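Side-chain contacts in histidinol-phosphatase (Bordetella pertussis, PDB 3FVV), which probably removes the phosphate from L-histidinol phosphate to give L-histidinol, a late step of histidine biosynthesis, as a magnesium-dependent hydrolase of the HAD superfamily: residues F9-T14 / F120-I125; R163-L168 / L173-F178; P192-V197 / R216-I221. One frame throughout, in Å; residues are numbered along the deposited sequence.

Contact 1 is the buried one: its centre is about 4 Å from the centre of the chain, where the loop after strand 5-9 meets helix 119-128 beside a bound sulfate. Contacts 2 and 3 are partly buried, and their centres lie about 18 and 17 Å from that of the chain. All three join elements of the same alpha/beta fold, but different ones: contact 2 links helix 158-170 to the loop that follows it, contact 3 links helix 191-196 to the turn before strand 219-221. Contact 1 is purely apolar across its segments, contact 2 adds a backbone bond and waters, and contact 3 a salt bridge. Contacts 2 and 3 touch, L175 CD2 lying 3.8 Å from A196 O.

Contact 1 (F9-T14 / F120-I125); sequences FDLDHT and FVTAPI. With SO4 (sulfate ion), chain C.
L11 pushes its two methyl groups against one side of helix 119-128, lodging them against T122 and I125. L11 CD2 sits 3.4 Å from T122 CG2, tighter than usual for two carbons, the side chains running past each other in opposite directions. I125 meets the leucine at about a right angle: I125 CG2 is 3.7 Å from L11 CD1, while I125 CD1 lies 4.0 Å from L11 CD2. With CG anti to the backbone N (chi1 180°), the L11 branch carries on from the loop toward the helix. T122 offers its methyl to the leucine and turns its hydroxyl to the backbone O of N118, with T117 O as a further partner. The loop carries the DxD sequence of HAD phosphatases, D10-L11-D12, directly after strand 5-9 of the Rossmann-like sheet; in relatives the first aspartate is the nucleophile and the second a general acid-base. While the leucine between them faces the helix, a sulfate, probably from the crystallisation liquor, lies by both carboxylates, consistent with a phosphate site. L11 N donates to sulfate O1 at 3.2 Å (N-H...O 141°). The bond from D12 N to the same sulfate O1, 3.0 Å long, is much straighter (174°). D10 OD1 is 2.9 Å from sulfate O1 and also pairs with K160, whose NZ binds the anion too; T115 OG1 and A116 N add further bonds. D12 OD2 lies near the sulfate and is hydrogen-bonded to T117 OG1, while D12 OD1 is bonded to S20 OG. On the D10 carboxylate the other oxygen, OD2, accepts T14 OG1 at 2.8 Å through its anti lone pair, a bond that restrains rotation of the group.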
loop_
_atom_site.group_PDB
_atom_site.type_symbol
_atom_site.label_atom_id
_atom_site.label_comp_id
_atom_site.label_asym_id
_atom_site.label_seq_id
_atom_site.Cartn_x
_atom_site.Cartn_y
_atom_site.Cartn_z
ATOM N N PHE A 9 -0.362 -7.401 -5.386
ATOM C CA PHE A 9 -0.283 -7.489 -3.952
ATOM C C PHE A 9 -0.645 -6.203 -3.250
ATOM O O PHE A 9 -0.057 -5.173 -3.492
ATOM C CB PHE A 9 1.127 -7.906 -3.574
ATOM C CG PHE A 9 1.573 -9.122 -4.260
ATOM C CD1 PHE A 9 1.231 -10.368 -3.765
ATOM C CD2 PHE A 9 2.303 -9.033 -5.424
ATOM C CE1 PHE A 9 1.631 -11.498 -4.399
ATOM C CE2 PHE A 9 2.734 -10.163 -6.080
ATOM C CZ PHE A 9 2.426 -11.408 -5.551
ATOM N N ASP A 10 -1.599 -6.289 -2.347
ATOM C CA ASP A 10 -1.791 -5.257 -1.317
ATOM C C ASP A 10 -0.567 -5.253 -0.379
ATOM O O ASP A 10 0.124 -6.244 -0.254
ATOM C CB ASP A 10 -3.080 -5.584 -0.527
ATOM C CG ASP A 10 -3.430 -4.494 0.523
ATOM O OD1 ASP A 10 -3.494 -3.287 0.118
ATOM O OD2 ASP A 10 -3.605 -4.826 1.721
ATOM N N LEU A 11 -0.275 -4.144 0.288
ATOM C CA LEU A 11 0.847 -4.095 1.222
ATOM C C LEU A 11 0.444 -4.199 2.704
ATOM O O LEU A 11 0.772 -5.193 3.370
ATOM C CB LEU A 11 1.671 -2.820 1.030
ATOM C CG LEU A 11 2.872 -2.650 1.955
ATOM C CD1 LEU A 11 3.848 -3.739 1.717
ATOM C CD2 LEU A 11 3.572 -1.216 1.761
ATOM N N ASP A 12 -0.274 -3.205 3.212
ATOM C CA ASP A 12 -0.425 -3.079 4.664
ATOM C C ASP A 12 -1.315 -4.164 5.192
ATOM O O ASP A 12 -2.428 -4.291 4.751
ATOM C CB ASP A 12 -0.915 -1.676 5.040
ATOM C CG ASP A 12 0.054 -0.582 4.568
ATOM O OD1 ASP A 12 1.271 -0.688 4.786
ATOM O OD2 ASP A 12 -0.375 0.366 3.913
ATOM N N HIS A 13 -0.769 -4.983 6.096
ATOM C CA HIS A 13 -1.469 -6.125 6.712
ATOM C C HIS A 13 -1.628 -7.290 5.772
ATOM O O HIS A 13 -2.177 -8.298 6.155
ATOM C CB HIS A 13 -2.824 -5.719 7.259
ATOM C CG HIS A 13 -2.721 -4.673 8.316
ATOM N ND1 HIS A 13 -2.120 -4.916 9.526
ATOM C CD2 HIS A 13 -3.079 -3.370 8.326
ATOM C CE1 HIS A 13 -2.140 -3.815 10.255
ATOM N NE2 HIS A 13 -2.721 -2.862 9.553
ATOM N N THR A 14 -1.128 -7.175 4.551
ATOM C CA THR A 14 -1.141 -8.293 3.589
ATOM C C THR A 14 0.271 -8.831 3.489
ATOM O O THR A 14 0.521 -9.949 3.853
ATOM C CB THR A 14 -1.632 -7.802 2.193
ATOM O OG1 THR A 14 -3.013 -7.457 2.308
ATOM C CG2 THR A 14 -1.453 -8.883 1.092
ATOM N N PHE A 120 6.262 7.577 -1.970
ATOM C CA PHE A 120 7.493 7.881 -1.289
ATOM C C PHE A 120 7.785 6.851 -0.177
ATOM O O PHE A 120 8.896 6.362 -0.028
ATOM C CB PHE A 120 7.524 9.305 -0.675
ATOM C CG PHE A 120 8.779 9.547 0.105
ATOM C CD1 PHE A 120 9.968 9.817 -0.548
ATOM C CD2 PHE A 120 8.814 9.354 1.467
ATOM C CE1 PHE A 120 11.165 9.972 0.169
ATOM C CE2 PHE A 120 10.019 9.491 2.169
ATOM C CZ PHE A 120 11.161 9.800 1.508
ATOM N N VAL A 121 6.778 6.554 0.605
ATOM C CA VAL A 121 6.890 5.590 1.690
ATOM C C VAL A 121 7.023 4.165 1.189
ATOM O O VAL A 121 7.745 3.403 1.777
ATOM C CB VAL A 121 5.678 5.734 2.700
ATOM C CG1 VAL A 121 5.657 4.583 3.734
ATOM C CG2 VAL A 121 5.743 7.109 3.383
ATOM N N THR A 122 6.403 3.809 0.077
ATOM C CA THR A 122 6.349 2.402 -0.324
ATOM C C THR A 122 7.285 1.963 -1.435
ATOM O O THR A 122 7.464 0.791 -1.623
ATOM C CB THR A 122 4.910 1.989 -0.709
ATOM O OG1 THR A 122 4.354 2.951 -1.619
ATOM C CG2 THR A 122 4.016 1.918 0.567
ATOM N N ALA A 123 7.841 2.894 -2.191
ATOM C CA ALA A 123 8.803 2.524 -3.263
ATOM C C ALA A 123 9.922 1.592 -2.793
ATOM O O ALA A 123 10.139 0.549 -3.397
ATOM C CB ALA A 123 9.333 3.769 -4.004
ATOM N N PRO A 124 10.609 1.906 -1.697
ATOM C CA PRO A 124 11.703 0.984 -1.254
ATOM C C PRO A 124 11.188 -0.359 -0.711
ATOM O O PRO A 124 11.924 -1.302 -0.640
ATOM C CB PRO A 124 12.423 1.757 -0.127
ATOM C CG PRO A 124 12.105 3.214 -0.451
ATOM C CD PRO A 124 10.668 3.191 -1.002
ATOM N N ILE A 125 9.923 -0.411 -0.317
ATOM C CA ILE A 125 9.289 -1.649 0.163
ATOM C C ILE A 125 8.970 -2.575 -1.012
ATOM O O ILE A 125 9.173 -3.798 -0.912
ATOM C CB ILE A 125 7.997 -1.335 0.932
ATOM C CG1 ILE A 125 8.297 -0.330 2.068
ATOM C CG2 ILE A 125 7.377 -2.645 1.463
ATOM C CD1 ILE A 125 7.177 -0.017 2.999
HETATM S S SO4 C . -2.883 -0.638 1.687
HETATM O O1 SO4 C . -1.635 -1.403 1.307
HETATM O O2 SO4 C . -3.633 -0.081 0.496
HETATM O O3 SO4 C . -3.637 -1.543 2.540
HETATM O O4 SO4 C . -2.545 0.539 2.502
#

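Contact 2 (R163-L168 / L173-F178); sequences RVNQWL and LALGDF
L168 is the main bump of this contact, and the chain from L173 to F178 curls round it. The methyl L168 CD1 enters the bend at L175, 4.0 Å from L175 CD1 and equally near L175 N. The other methyl, L168 CD2, turns to the aromatic ring and lies 3.9 Å from F178 CE2, the two side chains meeting at a slant. A chi1 of -70° turns L168 CG toward the 173-178 loop, and from there CD1 goes to L175 and CD2 to F178. L173 closes the near end by backbone more than by side chain: L173 N donates to L168 O at 2.8 Å, from 46° above the carbonyl plane. L173 O in turn rests 3.4 Å from L168 CB. At the other end N165 crosses L175 at about a right angle, N165 ND2 lying 3.8 Å from L175 CD2. Two waters fill in between the polar atoms: one donates to both N165 O and L173 O, the second accepts from L175 N and, weakly, from N165 ND2. A174 and D177 are joined both ways across the bend, D177 OD2 accepting A174 N from above the carboxylate plane, at 2.6 Å, and D177 N donating to A174 O. On the sheet side, L175 and F178 both touch L6 of strand 5-9, and F178 also reaches L110. This is the return from helix to strand in a Rossmann-like alpha/beta fold: helix 158-170 lies against the sheet, and a short 3-10 turn leads the chain back into strand 180-185.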
loop_
_atom_site.group_PDB
_atom_site.type_symbol
_atom_site.label_atom_id
_atom_site.label_comp_id
_atom_site.label_asym_id
_atom_site.label_seq_id
_atom_site.Cartn_x
_atom_site.Cartn_y
_atom_site.Cartn_z
ATOM N N ARG A 163 -6.268 2.712 -11.266
ATOM C CA ARG A 163 -4.834 2.826 -11.379
ATOM C C ARG A 163 -4.213 1.588 -12.018
ATOM O O ARG A 163 -3.318 1.691 -12.813
ATOM C CB ARG A 163 -4.207 3.117 -9.989
ATOM C CG ARG A 163 -4.488 4.508 -9.522
ATOM C CD ARG A 163 -3.628 5.562 -10.335
ATOM N NE ARG A 163 -2.216 5.194 -10.249
ATOM C CZ ARG A 163 -1.418 5.470 -9.212
ATOM N NH1 ARG A 163 -1.864 6.132 -8.178
ATOM N NH2 ARG A 163 -0.165 5.032 -9.177
ATOM N N VAL A 164 -4.711 0.412 -11.673
ATOM C CA VAL A 164 -4.191 -0.804 -12.234
ATOM C C VAL A 164 -4.489 -0.790 -13.740
ATOM O O VAL A 164 -3.624 -1.154 -14.557
ATOM C CB VAL A 164 -4.830 -2.039 -11.552
ATOM C CG1 VAL A 164 -4.538 -3.249 -12.362
ATOM C CG2 VAL A 164 -4.282 -2.215 -10.089
ATOM N N ASN A 165 -5.707 -0.406 -14.140
ATOM C CA ASN A 165 -6.028 -0.433 -15.599
ATOM C C ASN A 165 -5.187 0.626 -16.370
ATOM O O ASN A 165 -4.634 0.341 -17.473
ATOM C CB ASN A 165 -7.526 -0.331 -15.863
ATOM C CG ASN A 165 -8.311 -1.576 -15.389
ATOM O OD1 ASN A 165 -9.404 -1.462 -14.776
ATOM N ND2 ASN A 165 -7.769 -2.745 -15.663
ATOM N N GLN A 166 -4.989 1.791 -15.750
ATOM C CA GLN A 166 -4.142 2.815 -16.379
ATOM C C GLN A 166 -2.723 2.323 -16.527
ATOM O O GLN A 166 -2.145 2.507 -17.568
ATOM C CB GLN A 166 -4.186 4.132 -15.631
ATOM C CG GLN A 166 -5.555 4.709 -15.617
ATOM C CD GLN A 166 -5.709 5.937 -14.778
ATOM O OE1 GLN A 166 -5.167 6.049 -13.665
ATOM N NE2 GLN A 166 -6.535 6.874 -15.282
ATOM N N TRP A 167 -2.168 1.660 -15.499
ATOM C CA TRP A 167 -0.805 1.145 -15.583
ATOM C C TRP A 167 -0.607 0.081 -16.693
ATOM O O TRP A 167 0.338 0.141 -17.472
ATOM C CB TRP A 167 -0.382 0.644 -14.200
ATOM C CG TRP A 167 0.735 -0.276 -14.178
ATOM C CD1 TRP A 167 2.037 0.007 -14.419
ATOM C CD2 TRP A 167 0.666 -1.654 -13.871
ATOM N NE1 TRP A 167 2.803 -1.139 -14.283
ATOM C CE2 TRP A 167 1.979 -2.171 -13.946
ATOM C CE3 TRP A 167 -0.376 -2.517 -13.566
ATOM C CZ2 TRP A 167 2.272 -3.502 -13.734
ATOM C CZ3 TRP A 167 -0.073 -3.850 -13.329
ATOM C CH2 TRP A 167 1.239 -4.323 -13.433
ATOM N N LEU A 168 -1.504 -0.874 -16.776
ATOM C CA LEU A 168 -1.389 -1.889 -17.794
ATOM C C LEU A 168 -1.404 -1.240 -19.193
ATOM O O LEU A 168 -0.602 -1.591 -20.073
ATOM C CB LEU A 168 -2.524 -2.918 -17.654
ATOM C CG LEU A 168 -2.399 -3.810 -16.418
ATOM C CD1 LEU A 168 -3.707 -4.528 -16.094
ATOM C CD2 LEU A 168 -1.213 -4.807 -16.520
ATOM N N LEU A 173 -0.873 -3.189 -22.361
ATOM C CA LEU A 173 -1.486 -4.448 -21.922
ATOM C C LEU A 173 -2.854 -4.161 -21.298
ATOM O O LEU A 173 -3.164 -3.025 -21.022
ATOM C CB LEU A 173 -0.637 -5.080 -20.818
ATOM C CG LEU A 173 0.752 -5.587 -21.171
ATOM C CD1 LEU A 173 1.557 -5.699 -19.889
ATOM C CD2 LEU A 173 0.601 -6.908 -21.862
ATOM N N ALA A 174 -3.596 -5.222 -21.000
ATOM C CA ALA A 174 -4.887 -5.142 -20.304
ATOM C C ALA A 174 -5.143 -6.451 -19.523
ATOM O O ALA A 174 -4.554 -7.508 -19.824
ATOM C CB ALA A 174 -5.957 -4.930 -21.270
ATOM N N LEU A 175 -6.107 -6.388 -18.625
ATOM C CA LEU A 175 -6.338 -7.420 -17.619
ATOM C C LEU A 175 -6.718 -8.753 -18.260
ATOM O O LEU A 175 -6.377 -9.866 -17.774
ATOM C CB LEU A 175 -7.466 -6.913 -16.702
ATOM C CG LEU A 175 -7.594 -7.221 -15.213
ATOM C CD1 LEU A 175 -6.243 -7.113 -14.482
ATOM C CD2 LEU A 175 -8.712 -6.257 -14.666
ATOM N N GLY A 176 -7.455 -8.649 -19.363
ATOM C CA GLY A 176 -7.824 -9.845 -20.137
ATOM C C GLY A 176 -6.741 -10.364 -21.054
ATOM O O GLY A 176 -6.929 -11.380 -21.687
ATOM N N ASP A 177 -5.602 -9.687 -21.163
ATOM C CA ASP A 177 -4.434 -10.288 -21.815
ATOM C C ASP A 177 -3.862 -11.498 -20.978
ATOM O O ASP A 177 -3.170 -12.367 -21.518
ATOM C CB ASP A 177 -3.290 -9.252 -22.004
ATOM C CG ASP A 177 -3.641 -8.109 -22.956
ATOM O OD1 ASP A 177 -4.546 -8.306 -23.804
ATOM O OD2 ASP A 177 -2.996 -7.010 -22.832
ATOM N N PHE A 178 -4.134 -11.564 -19.676
ATOM C CA PHE A 178 -3.498 -12.600 -18.819
ATOM C C PHE A 178 -4.329 -13.858 -18.718
ATOM O O PHE A 178 -5.537 -13.803 -18.689
ATOM C CB PHE A 178 -3.257 -12.017 -17.435
ATOM C CG PHE A 178 -2.391 -10.839 -17.483
ATOM C CD1 PHE A 178 -1.027 -10.990 -17.592
ATOM C CD2 PHE A 178 -2.940 -9.566 -17.555
ATOM C CE1 PHE A 178 -0.215 -9.894 -17.693
ATOM C CE2 PHE A 178 -2.122 -8.461 -17.684
ATOM C CZ PHE A 178 -0.757 -8.635 -17.750
HETATM O O HOH W 1 -5.393 -1.628 -19.526
HETATM O O HOH W 2 -6.925 -3.549 -18.019
#

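Contact 3 (P192-V197 / R216-I221); sequences PLLEAV and RGWQVI
W218 and L194 meet where the end of helix 207-216 and the start of strand 219-221 lie beside helix 191-196 in the Rossmann-like HAD fold. Helix 207-216 ends in a Schellman motif, with G217 at positive phi; R216, at the end of the helix, and W218, just after the turn, both face helix 191-196. The indole points its six-membered ring at L194 and crosses that side chain at a slant: W218 CZ3 is 3.9 Å from L194 CD1, and W218 CH2 is 4.1 Å from L194 CB. P200 of strand 199-203 touches both residues, and the tryptophan also packs on I212, so the indole bridges helix and sheet. R216 runs over one face of the indole, R216 CD 3.4 Å above the W218 ring plane and displaced toward the rim. Fully extended from CG to NE (chi2 -170°), it carries the guanidinium beyond the ring to E195. The glutamate is likewise stretched beyond CG and comes to the arginine at about a right angle. Their flat ends nevertheless turn nearly coplanar, the carboxylate and guanidinium planes 22° apart. E195 CG lies at the edge of both the indole and the guanidinium, 3.5 Å from R216 NH1. A single hydrogen bond makes the salt bridge on this exposed side: R216 NH1 donates to the anti lone pair of E195 OE2 at 2.7 Å, almost straight at 170°.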
loop_
_atom_site.group_PDB
_atom_site.type_symbol
_atom_site.label_atom_id
_atom_site.label_comp_id
_atom_site.label_asym_id
_atom_site.label_seq_id
_atom_site.Cartn_x
_atom_site.Cartn_y
_atom_site.Cartn_z
ATOM N N PRO A 192 -13.306 -3.919 -4.439
ATOM C CA PRO A 192 -13.325 -3.541 -5.851
ATOM C C PRO A 192 -12.291 -4.213 -6.718
ATOM O O PRO A 192 -12.664 -4.853 -7.729
ATOM C CB PRO A 192 -13.134 -2.026 -5.806
ATOM C CG PRO A 192 -13.852 -1.616 -4.571
ATOM C CD PRO A 192 -13.570 -2.752 -3.571
ATOM N N LEU A 193 -11.011 -4.182 -6.310
ATOM C CA LEU A 193 -9.993 -4.870 -7.099
ATOM C C LEU A 193 -10.096 -6.423 -6.964
ATOM O O LEU A 193 -9.803 -7.164 -7.912
ATOM C CB LEU A 193 -8.580 -4.383 -6.755
ATOM C CG LEU A 193 -7.471 -4.934 -7.639
ATOM C CD1 LEU A 193 -7.822 -4.776 -9.105
ATOM C CD2 LEU A 193 -6.184 -4.234 -7.324
ATOM N N LEU A 194 -10.509 -6.905 -5.803
ATOM C CA LEU A 194 -10.645 -8.321 -5.618
ATOM C C LEU A 194 -11.695 -8.853 -6.614
ATOM O O LEU A 194 -11.517 -9.923 -7.201
ATOM C CB LEU A 194 -10.988 -8.670 -4.180
ATOM C CG LEU A 194 -9.906 -8.619 -3.106
ATOM C CD1 LEU A 194 -10.530 -8.735 -1.750
ATOM C CD2 LEU A 194 -8.854 -9.738 -3.321
ATOM N N GLU A 195 -12.737 -8.065 -6.856
ATOM C CA GLU A 195 -13.810 -8.435 -7.804
ATOM C C GLU A 195 -13.400 -8.371 -9.259
ATOM O O GLU A 195 -13.986 -9.017 -10.093
ATOM C CB GLU A 195 -15.039 -7.554 -7.544
ATOM C CG GLU A 195 -15.867 -8.068 -6.384
ATOM C CD GLU A 195 -17.099 -7.224 -6.104
ATOM O OE1 GLU A 195 -17.218 -6.117 -6.693
ATOM O OE2 GLU A 195 -17.940 -7.659 -5.276
ATOM N N ALA A 196 -12.365 -7.607 -9.557
ATOM C CA ALA A 196 -11.939 -7.333 -10.928
ATOM C C ALA A 196 -11.038 -8.436 -11.516
ATOM O O ALA A 196 -11.015 -8.619 -12.730
ATOM C CB ALA A 196 -11.232 -5.984 -10.995
ATOM N N VAL A 197 -10.297 -9.156 -10.672
ATOM C CA VAL A 197 -9.297 -10.089 -11.165
ATOM C C VAL A 197 -9.927 -11.462 -11.272
ATOM O O VAL A 197 -11.013 -11.661 -10.775
ATOM C CB VAL A 197 -8.084 -10.160 -10.192
ATOM C CG1 VAL A 197 -7.297 -8.879 -10.250
ATOM C CG2 VAL A 197 -8.549 -10.463 -8.773
ATOM N N ARG A 216 -17.989 -16.560 -1.006
ATOM C CA ARG A 216 -17.757 -16.695 -2.435
ATOM C C ARG A 216 -16.755 -17.771 -2.802
ATOM O O ARG A 216 -16.382 -17.876 -3.949
ATOM C CB ARG A 216 -17.291 -15.373 -3.023
ATOM C CG ARG A 216 -18.136 -14.220 -2.615
ATOM C CD ARG A 216 -17.804 -12.968 -3.409
ATOM N NE ARG A 216 -18.575 -11.861 -2.858
ATOM C CZ ARG A 216 -18.548 -10.593 -3.266
ATOM N NH1 ARG A 216 -17.790 -10.171 -4.283
ATOM N NH2 ARG A 216 -19.331 -9.732 -2.645
ATOM N N GLY A 217 -16.297 -18.567 -1.850
ATOM C CA GLY A 217 -15.270 -19.571 -2.172
ATOM C C GLY A 217 -13.858 -19.062 -2.507
ATOM O O GLY A 217 -13.061 -19.811 -3.064
ATOM N N TRP A 218 -13.543 -17.807 -2.164
ATOM C CA TRP A 218 -12.220 -17.204 -2.457
ATOM C C TRP A 218 -11.189 -17.811 -1.540
ATOM O O TRP A 218 -11.448 -17.966 -0.343
ATOM C CB TRP A 218 -12.233 -15.688 -2.192
ATOM C CG TRP A 218 -13.036 -14.863 -3.121
ATOM C CD1 TRP A 218 -13.586 -15.255 -4.292
ATOM C CD2 TRP A 218 -13.346 -13.469 -2.975
ATOM N NE1 TRP A 218 -14.223 -14.194 -4.886
ATOM C CE2 TRP A 218 -14.081 -13.086 -4.090
ATOM C CE3 TRP A 218 -13.065 -12.508 -2.000
ATOM C CZ2 TRP A 218 -14.554 -11.766 -4.267
ATOM C CZ3 TRP A 218 -13.535 -11.221 -2.164
ATOM C CH2 TRP A 218 -14.287 -10.863 -3.280
ATOM N N GLN A 219 -10.008 -18.113 -2.078
ATOM C CA GLN A 219 -8.885 -18.611 -1.297
ATOM C C GLN A 219 -8.608 -17.630 -0.118
ATOM O O GLN A 219 -8.797 -16.426 -0.280
ATOM C CB GLN A 219 -7.699 -18.769 -2.259
ATOM C CG GLN A 219 -6.338 -19.004 -1.743
ATOM C CD GLN A 219 -6.199 -20.373 -1.221
ATOM O OE1 GLN A 219 -6.749 -20.695 -0.184
ATOM N NE2 GLN A 219 -5.511 -21.217 -1.953
ATOM N N VAL A 220 -8.237 -18.165 1.052
ATOM C CA VAL A 220 -7.898 -17.387 2.270
ATOM C C VAL A 220 -6.542 -17.846 2.692
ATOM O O VAL A 220 -6.281 -19.022 2.648
ATOM C CB VAL A 220 -8.878 -17.632 3.432
ATOM C CG1 VAL A 220 -8.395 -16.989 4.722
ATOM C CG2 VAL A 220 -10.262 -17.119 3.077
ATOM N N ILE A 221 -5.650 -16.940 3.035
ATOM C CA ILE A 221 -4.371 -17.336 3.527
ATOM C C ILE A 221 -4.045 -16.478 4.718
ATOM O O ILE A 221 -4.135 -15.267 4.655
ATOM C CB ILE A 221 -3.255 -17.158 2.483
ATOM C CG1 ILE A 221 -3.603 -17.879 1.181
ATOM C CG2 ILE A 221 -1.872 -17.629 3.067
ATOM C CD1 ILE A 221 -2.487 -17.682 0.152
#